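PDB 1NFG: D-hydantoinase from Ralstonia pickettii, which probably catalyses the stereospecific hydrolysis of the cyclic amide bond of D-hydantoin derivatives, using two zinc ions per subunit. Local coordinates for residues L429-I434 against T445-F449; T58-T62 against T72-A76; G53-T58 against V340-L344. All blocks are in the same frame, centred on the assembly; numbering follows the deposited sequence.

In the fold
Two of the three contacts lie at the metal centre of an amidohydrolase barrel; the third lies away from it. Interactions 2 and 3 share T58, and their centres lie about 12 Å apart; the strand 48-58 runs through interaction 3, and the loop that follows it enters interaction 2, so that H57 and H59 are delivered to the same zinc ion. Along the chain interaction 2 is nested inside the long loop closed by interaction 3, and A76 O packs against V340 CG1 where the two meet. Interaction 1 comes last in sequence, about 17 Å from interaction 2 and about 16 Å from interaction 3 between centres, where the hairpin of strands 419-429 and 432-436 meets the C-terminal segment.

Interaction 1 (L429-I434 against T445-F449); sequences LRGKVI and TDGKF
With CG anti to the backbone N (chi1 176°) and the rest of its chain extended, K432 stretches straight out to the carboxylate of D446. The ammonium makes a salt bridge there: K432 NZ stands 2.9 Å from D446 OD1, on the syn side and 17° out of the carboxylate plane. A second, weak bond runs from K432 NZ to D446 OD2 at 3.3 Å, and OD2 also accepts from the backbone N of E443. The lysine belongs to a beta hairpin, since L429 to K432 form a type I' turn linking strand 419-429 to strand 432-436, and the turn is closed by K432 N to L429 O at 3.0 Å. From the same turn R430, bent at chi3, brings NH2 to the backbone O of D446 at 2.9 Å, with the oxygen in the guanidinium plane. The bond is far from straight, at 138°; the chief partner of the R430 guanidinium is the carboxylate of D118, in a salt bridge through NH2. Beside it K448 CG lies 3.6 Å from R430 NH2, the two side chains crossing at about a right angle. L429 CD2 rests against D446 CB, while I434 CG2 approaches D446 OD2.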
loop_
_atom_site.group_PDB
_atom_site.type_symbol
_atom_site.label_atom_id
_atom_site.label_comp_id
_atom_site.label_asym_id
_atom_site.label_seq_id
_atom_site.Cartn_x
_atom_site.Cartn_y
_atom_site.Cartn_z
ATOM N N LEU A 429 -38.468 -22.388 13.376
ATOM C CA LEU A 429 -37.298 -23.250 13.330
ATOM C C LEU A 429 -37.742 -24.530 12.660
ATOM O O LEU A 429 -38.521 -25.286 13.223
ATOM C CB LEU A 429 -36.797 -23.545 14.749
ATOM C CG LEU A 429 -35.653 -24.556 14.885
ATOM C CD1 LEU A 429 -34.446 -24.106 14.078
ATOM C CD2 LEU A 429 -35.282 -24.702 16.351
ATOM N N ARG A 430 -37.256 -24.778 11.454
ATOM C CA ARG A 430 -37.652 -25.979 10.738
ATOM C C ARG A 430 -39.164 -26.196 10.787
ATOM O O ARG A 430 -39.639 -27.287 11.105
ATOM C CB ARG A 430 -36.924 -27.204 11.298
ATOM C CG ARG A 430 -35.615 -27.488 10.579
ATOM C CD ARG A 430 -34.823 -28.631 11.184
ATOM N NE ARG A 430 -34.414 -28.354 12.557
ATOM C CZ ARG A 430 -35.066 -28.788 13.631
ATOM N NH1 ARG A 430 -36.160 -29.525 13.489
ATOM N NH2 ARG A 430 -34.625 -28.491 14.848
ATOM N N GLY A 431 -39.915 -25.142 10.486
ATOM C CA GLY A 431 -41.358 -25.254 10.463
ATOM C C GLY A 431 -42.104 -24.932 11.737
ATOM O O GLY A 431 -43.255 -24.499 11.681
ATOM N N LYS A 432 -41.478 -25.134 12.890
ATOM C CA LYS A 432 -42.162 -24.848 14.142
ATOM C C LYS A 432 -42.044 -23.387 14.545
ATOM O O LYS A 432 -40.972 -22.790 14.447
ATOM C CB LYS A 432 -41.614 -25.728 15.267
ATOM C CG LYS A 432 -42.213 -25.408 16.632
ATOM C CD LYS A 432 -41.743 -26.372 17.710
ATOM C CE LYS A 432 -42.343 -26.000 19.059
ATOM N NZ LYS A 432 -41.964 -26.963 20.122
ATOM N N VAL A 433 -43.155 -22.809 14.986
ATOM C CA VAL A 433 -43.154 -21.426 15.432
ATOM C C VAL A 433 -42.572 -21.453 16.839
ATOM O O VAL A 433 -43.167 -22.052 17.738
ATOM C CB VAL A 433 -44.589 -20.851 15.489
ATOM C CG1 VAL A 433 -44.596 -19.523 16.219
ATOM C CG2 VAL A 433 -45.138 -20.689 14.088
ATOM N N ILE A 434 -41.410 -20.829 17.034
ATOM C CA ILE A 434 -40.798 -20.823 18.359
ATOM C C ILE A 434 -40.872 -19.461 19.025
ATOM O O ILE A 434 -40.671 -19.336 20.228
ATOM C CB ILE A 434 -39.340 -21.343 18.315
ATOM C CG1 ILE A 434 -38.475 -20.462 17.410
ATOM C CG2 ILE A 434 -39.338 -22.796 17.818
ATOM C CD1 ILE A 434 -37.036 -20.953 17.275
ATOM N N THR A 445 -36.062 -28.480 23.740
ATOM C CA THR A 445 -35.824 -29.741 23.068
ATOM C C THR A 445 -35.902 -29.592 21.539
ATOM O O THR A 445 -35.635 -30.542 20.800
ATOM C CB THR A 445 -36.857 -30.784 23.571
ATOM O OG1 THR A 445 -36.605 -32.047 22.952
ATOM C CG2 THR A 445 -38.281 -30.339 23.245
ATOM N N ASP A 446 -36.244 -28.391 21.072
ATOM C CA ASP A 446 -36.368 -28.131 19.639
ATOM C C ASP A 446 -35.053 -28.130 18.862
ATOM O O ASP A 446 -34.972 -28.691 17.763
ATOM C CB ASP A 446 -37.068 -26.791 19.387
ATOM C CG ASP A 446 -38.491 -26.754 19.921
ATOM O OD1 ASP A 446 -39.199 -27.781 19.828
ATOM O OD2 ASP A 446 -38.905 -25.681 20.417
ATOM N N GLY A 447 -34.030 -27.490 19.431
ATOM C CA GLY A 447 -32.738 -27.394 18.768
ATOM C C GLY A 447 -32.003 -28.693 18.515
ATOM O O GLY A 447 -31.953 -29.566 19.374
ATOM N N LYS A 448 -31.420 -28.823 17.329
ATOM C CA LYS A 448 -30.677 -30.023 16.982
ATOM C C LYS A 448 -29.275 -29.689 16.488
ATOM O O LYS A 448 -29.028 -28.611 15.946
ATOM C CB LYS A 448 -31.422 -30.826 15.911
ATOM C CG LYS A 448 -32.812 -31.285 16.332
ATOM C CD LYS A 448 -32.793 -31.920 17.729
ATOM C CE LYS A 448 -34.181 -32.348 18.211
ATOM N NZ LYS A 448 -34.620 -33.605 17.546
ATOM N N PHE A 449 -28.354 -30.621 16.687
ATOM C CA PHE A 449 -26.978 -30.443 16.254
ATOM C C PHE A 449 -26.900 -30.557 14.726
ATOM O O PHE A 449 -27.681 -31.288 14.108
ATOM C CB PHE A 449 -26.089 -31.505 16.908
ATOM C CG PHE A 449 -24.669 -31.472 16.441
ATOM C CD1 PHE A 449 -23.781 -30.522 16.938
ATOM C CD2 PHE A 449 -24.225 -32.368 15.472
ATOM C CE1 PHE A 449 -22.475 -30.467 16.474
ATOM C CE2 PHE A 449 -22.922 -32.323 15.000
ATOM C CZ PHE A 449 -22.042 -31.372 15.500
#

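Interaction 2 (T58-T62 against T72-A76); sequences THVET and TFATA. With ZN (zinc ion), chain E.
V60 and E61 meet the first turn of helix 73-82 in a contact that shows how, in an amidohydrolase barrel, the loop after strand 48-58 packs on that helix; the loop carries H59, one of the zinc ligands. The pair of histidines in the H57-T58-H59 sequence is the HxH motif of the superfamily; H59 NE2 binds the zinc ion at 2.3 Å, and H57, D313 and the carbamate of K148 complete the site.

The polar part of the contact lies at the start of the helix. E61 reaches across, extended beyond CG, and its OE2 accepts from F73 N at 2.8 Å with a nearly straight 162° angle; the donor sits above the carboxylate plane, 36° out of it. One carboxylate oxygen thus takes up an N-H of the first helical turn, and the negative charge so close to the positive end of the helix dipole would be favourable. Within the helix start, T72 is the N-cap and forms a capping box with T75. T75 N donates to T72 OG1 at 3.2 Å, and T72 N returns a bond to T75 OG1 at 2.6 Å. With chi1 at 59°, T72 OG1 is turned to T75 N and, by a weak bond, to A74 N.

The apolar part centres on V60, which also touches A76 CB further along the helix. Helix 100-111 packs on F73 through M110 and A111, and Y119 meets its ring edge-to-face. V60 CG1 makes a CH-pi contact over one face of that ring, offset toward the rim, with V60 CG1 3.9 Å from F73 CG.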
loop_
_atom_site.group_PDB
_atom_site.type_symbol
_atom_site.label_atom_id
_atom_site.label_comp_id
_atom_site.label_asym_id
_atom_site.label_seq_id
_atom_site.Cartn_x
_atom_site.Cartn_y
_atom_site.Cartn_z
ATOM N N THR A 58 -20.266 -17.733 18.654
ATOM C CA THR A 58 -20.851 -17.643 19.987
ATOM C C THR A 58 -20.098 -18.455 21.031
ATOM O O THR A 58 -19.416 -19.437 20.718
ATOM C CB THR A 58 -22.320 -18.133 20.014
ATOM O OG1 THR A 58 -22.385 -19.487 19.542
ATOM C CG2 THR A 58 -23.194 -17.254 19.155
ATOM N N HIS A 59 -20.235 -18.019 22.277
ATOM C CA HIS A 59 -19.640 -18.681 23.432
ATOM C C HIS A 59 -20.801 -18.741 24.413
ATOM O O HIS A 59 -20.771 -18.156 25.497
ATOM C CB HIS A 59 -18.492 -17.846 23.992
ATOM C CG HIS A 59 -17.381 -17.622 23.013
ATOM N ND1 HIS A 59 -16.669 -18.658 22.446
ATOM C CD2 HIS A 59 -16.864 -16.483 22.495
ATOM C CE1 HIS A 59 -15.761 -18.167 21.622
ATOM N NE2 HIS A 59 -15.859 -16.850 21.632
ATOM N N VAL A 60 -21.839 -19.444 23.975
ATOM C CA VAL A 60 -23.081 -19.628 24.707
ATOM C C VAL A 60 -22.939 -20.056 26.176
ATOM O O VAL A 60 -23.606 -19.502 27.052
ATOM C CB VAL A 60 -23.959 -20.630 23.938
ATOM C CG1 VAL A 60 -25.160 -20.989 24.738
ATOM C CG2 VAL A 60 -24.388 -20.015 22.618
ATOM N N GLU A 61 -22.076 -21.036 26.438
ATOM C CA GLU A 61 -21.843 -21.532 27.794
ATOM C C GLU A 61 -20.341 -21.691 28.003
ATOM O O GLU A 61 -19.685 -22.469 27.312
ATOM C CB GLU A 61 -22.535 -22.878 27.993
ATOM C CG GLU A 61 -23.107 -23.078 29.379
ATOM C CD GLU A 61 -23.857 -24.386 29.500
ATOM O OE1 GLU A 61 -23.200 -25.430 29.664
ATOM O OE2 GLU A 61 -25.101 -24.376 29.416
ATOM N N THR A 62 -19.801 -20.967 28.972
ATOM C CA THR A 62 -18.369 -21.002 29.224
ATOM C C THR A 62 -17.982 -21.000 30.694
ATOM O O THR A 62 -18.761 -20.587 31.555
ATOM C CB THR A 62 -17.697 -19.791 28.521
ATOM O OG1 THR A 62 -17.415 -20.135 27.162
ATOM C CG2 THR A 62 -16.416 -19.373 29.220
ATOM N N THR A 72 -26.370 -19.989 29.655
ATOM C CA THR A 72 -26.145 -21.410 29.432
ATOM C C THR A 72 -26.602 -21.649 28.004
ATOM O O THR A 72 -27.135 -20.747 27.362
ATOM C CB THR A 72 -27.000 -22.286 30.372
ATOM O OG1 THR A 72 -28.390 -21.991 30.172
ATOM C CG2 THR A 72 -26.628 -22.030 31.823
ATOM N N PHE A 73 -26.401 -22.856 27.504
ATOM C CA PHE A 73 -26.823 -23.171 26.153
ATOM C C PHE A 73 -28.327 -22.918 25.995
ATOM O O PHE A 73 -28.796 -22.566 24.915
ATOM C CB PHE A 73 -26.492 -24.623 25.845
ATOM C CG PHE A 73 -25.752 -24.812 24.564
ATOM C CD1 PHE A 73 -26.418 -24.754 23.345
ATOM C CD2 PHE A 73 -24.384 -25.056 24.570
ATOM C CE1 PHE A 73 -25.727 -24.942 22.144
ATOM C CE2 PHE A 73 -23.684 -25.244 23.384
ATOM C CZ PHE A 73 -24.354 -25.189 22.168
ATOM N N ALA A 74 -29.075 -23.084 27.084
ATOM C CA ALA A 74 -30.520 -22.887 27.064
ATOM C C ALA A 74 -30.939 -21.420 27.089
ATOM O O ALA A 74 -31.763 -20.999 26.284
ATOM C CB ALA A 74 -31.152 -23.619 28.228
ATOM N N THR A 75 -30.389 -20.647 28.020
ATOM C CA THR A 75 -30.735 -19.233 28.127
ATOM C C THR A 75 -30.296 -18.424 26.912
ATOM O O THR A 75 -30.966 -17.473 26.518
ATOM C CB THR A 75 -30.095 -18.581 29.368
ATOM O OG1 THR A 75 -28.683 -18.833 29.367
ATOM C CG2 THR A 75 -30.712 -19.123 30.635
ATOM N N ALA A 76 -29.165 -18.795 26.322
ATOM C CA ALA A 76 -28.659 -18.069 25.163
ATOM C C ALA A 76 -29.474 -18.344 23.904
ATOM O O ALA A 76 -29.918 -17.405 23.238
ATOM C CB ALA A 76 -27.186 -18.413 24.925
HETATM ZN ZN ZN E . -14.589 -15.253 20.510
#

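Interaction 3 (G53-T58 against V340-L344); sequences GIDVHT and VEERL. With ZN (zinc ion), chain E.
V340 opens the meeting with strand 53-58 by setting CG2 between two of its side chains, 3.7 Å from D55 OD2 and 4.1 Å from T58 CG2. With that methyl anti to the backbone N, CG2 is the V340 branch that meets the strand. Its backbone O takes part as well: a water donates to V340 O and to D55 OD2, the latter at 2.8 Å, and accepts from R343 NE. S312 OG is a further partner of OD2.

R343, in the helix that continues to residue 352, carries most of the contact. Extended as far as CD and then turned at chi3 (59°), it lays its guanidinium against the strand. D55 CA covers one face, L344 CD2 the opposite face, and I54 N lies at the edge. R343 NH1 makes a weak bond to I54 O at 3.1 Å, and the guanidinium also bonds V310 O through NH1 and T85 OG1 through NH2. The salt bridge to D55 is long, D55 OD2 to R343 NE 3.7 Å, with the two planes 29° apart and stacked, so charge attraction alone acts here. L344 then touches G53 CA through CD1.

D55 also takes H57 N on OD1 in an Asx turn, so R343 and the water hold a second-shell carboxylate beside H57, a zinc ligand of this amidohydrolase barrel. The implication is electrostatic: the buried positive charge probably stabilises the ionised form of D55.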
loop_
_atom_site.group_PDB
_atom_site.type_symbol
_atom_site.label_atom_id
_atom_site.label_comp_id
_atom_site.label_asym_id
_atom_site.label_seq_id
_atom_site.Cartn_x
_atom_site.Cartn_y
_atom_site.Cartn_z
ATOM N N GLY A 53 -31.587 -15.977 11.075
ATOM C CA GLY A 53 -30.228 -15.542 11.343
ATOM C C GLY A 53 -29.289 -16.696 11.668
ATOM O O GLY A 53 -29.700 -17.708 12.232
ATOM N N ILE A 54 -28.019 -16.544 11.310
ATOM C CA ILE A 54 -27.024 -17.577 11.569
ATOM C C ILE A 54 -25.777 -16.954 12.185
ATOM O O ILE A 54 -25.003 -16.296 11.494
ATOM C CB ILE A 54 -26.639 -18.301 10.275
ATOM C CG1 ILE A 54 -27.869 -19.025 9.712
ATOM C CG2 ILE A 54 -25.504 -19.273 10.543
ATOM C CD1 ILE A 54 -27.614 -19.744 8.410
ATOM N N ASP A 55 -25.587 -17.170 13.484
ATOM C CA ASP A 55 -24.451 -16.602 14.203
ATOM C C ASP A 55 -23.317 -17.613 14.380
ATOM O O ASP A 55 -23.358 -18.449 15.279
ATOM C CB ASP A 55 -24.919 -16.102 15.566
ATOM C CG ASP A 55 -23.911 -15.208 16.224
ATOM O OD1 ASP A 55 -22.715 -15.303 15.865
ATOM O OD2 ASP A 55 -24.313 -14.420 17.104
ATOM N N VAL A 56 -22.297 -17.524 13.532
ATOM C CA VAL A 56 -21.180 -18.457 13.596
ATOM C C VAL A 56 -20.092 -18.116 14.613
ATOM O O VAL A 56 -18.990 -18.660 14.547
ATOM C CB VAL A 56 -20.526 -18.630 12.200
ATOM C CG1 VAL A 56 -21.588 -19.039 11.189
ATOM C CG2 VAL A 56 -19.825 -17.341 11.768
ATOM N N HIS A 57 -20.385 -17.232 15.559
ATOM C CA HIS A 57 -19.382 -16.884 16.559
ATOM C C HIS A 57 -20.002 -16.646 17.930
ATOM O O HIS A 57 -20.229 -15.499 18.324
ATOM C CB HIS A 57 -18.600 -15.643 16.118
ATOM C CG HIS A 57 -17.372 -15.369 16.937
ATOM N ND1 HIS A 57 -16.272 -14.710 16.427
ATOM C CD2 HIS A 57 -17.068 -15.665 18.223
ATOM C CE1 HIS A 57 -15.344 -14.617 17.363
ATOM N NE2 HIS A 57 -15.801 -15.189 18.461
ATOM N N THR A 58 -20.266 -17.733 18.654
ATOM C CA THR A 58 -20.851 -17.643 19.987
ATOM C C THR A 58 -20.098 -18.455 21.031
ATOM O O THR A 58 -19.416 -19.437 20.718
ATOM C CB THR A 58 -22.320 -18.133 20.014
ATOM O OG1 THR A 58 -22.385 -19.487 19.542
ATOM C CG2 THR A 58 -23.194 -17.254 19.155
ATOM N N VAL A 340 -25.885 -11.927 21.229
ATOM C CA VAL A 340 -26.491 -12.891 20.310
ATOM C C VAL A 340 -27.919 -12.509 19.926
ATOM O O VAL A 340 -28.359 -12.779 18.807
ATOM C CB VAL A 340 -26.493 -14.335 20.896
ATOM C CG1 VAL A 340 -27.554 -14.470 21.978
ATOM C CG2 VAL A 340 -26.715 -15.348 19.781
ATOM N N GLU A 341 -28.634 -11.863 20.843
ATOM C CA GLU A 341 -30.013 -11.475 20.573
ATOM C C GLU A 341 -30.143 -10.199 19.750
ATOM O O GLU A 341 -30.969 -10.123 18.843
ATOM C CB GLU A 341 -30.796 -11.294 21.877
ATOM C CG GLU A 341 -32.310 -11.279 21.659
ATOM C CD GLU A 341 -33.105 -11.105 22.938
ATOM O OE1 GLU A 341 -32.761 -11.742 23.958
ATOM O OE2 GLU A 341 -34.089 -10.334 22.919
ATOM N N GLU A 342 -29.323 -9.204 20.068
ATOM C CA GLU A 342 -29.369 -7.923 19.381
ATOM C C GLU A 342 -28.739 -7.898 17.992
ATOM O O GLU A 342 -29.033 -6.999 17.200
ATOM C CB GLU A 342 -28.700 -6.848 20.243
ATOM C CG GLU A 342 -29.297 -6.700 21.632
ATOM C CD GLU A 342 -28.607 -7.559 22.683
ATOM O OE1 GLU A 342 -28.229 -8.711 22.381
ATOM O OE2 GLU A 342 -28.458 -7.077 23.827
ATOM N N ARG A 343 -27.903 -8.888 17.687
ATOM C CA ARG A 343 -27.203 -8.923 16.405
ATOM C C ARG A 343 -27.987 -8.451 15.181
ATOM O O ARG A 343 -27.628 -7.445 14.575
ATOM C CB ARG A 343 -26.622 -10.316 16.123
ATOM C CG ARG A 343 -25.700 -10.327 14.892
ATOM C CD ARG A 343 -25.098 -11.695 14.587
ATOM N NE ARG A 343 -26.119 -12.708 14.341
ATOM C CZ ARG A 343 -26.189 -13.450 13.241
ATOM N NH1 ARG A 343 -25.291 -13.292 12.277
ATOM N NH2 ARG A 343 -27.154 -14.351 13.104
ATOM N N LEU A 344 -29.050 -9.162 14.815
ATOM C CA LEU A 344 -29.824 -8.781 13.635
ATOM C C LEU A 344 -30.358 -7.356 13.662
ATOM O O LEU A 344 -30.145 -6.599 12.715
ATOM C CB LEU A 344 -30.991 -9.750 13.401
ATOM C CG LEU A 344 -30.716 -11.203 12.996
ATOM C CD1 LEU A 344 -31.694 -11.600 11.924
ATOM C CD2 LEU A 344 -29.312 -11.373 12.481
HETATM ZN ZN ZN E . -14.589 -15.253 20.510
HETATM O O HOH W 1 -26.950 -13.656 16.834
#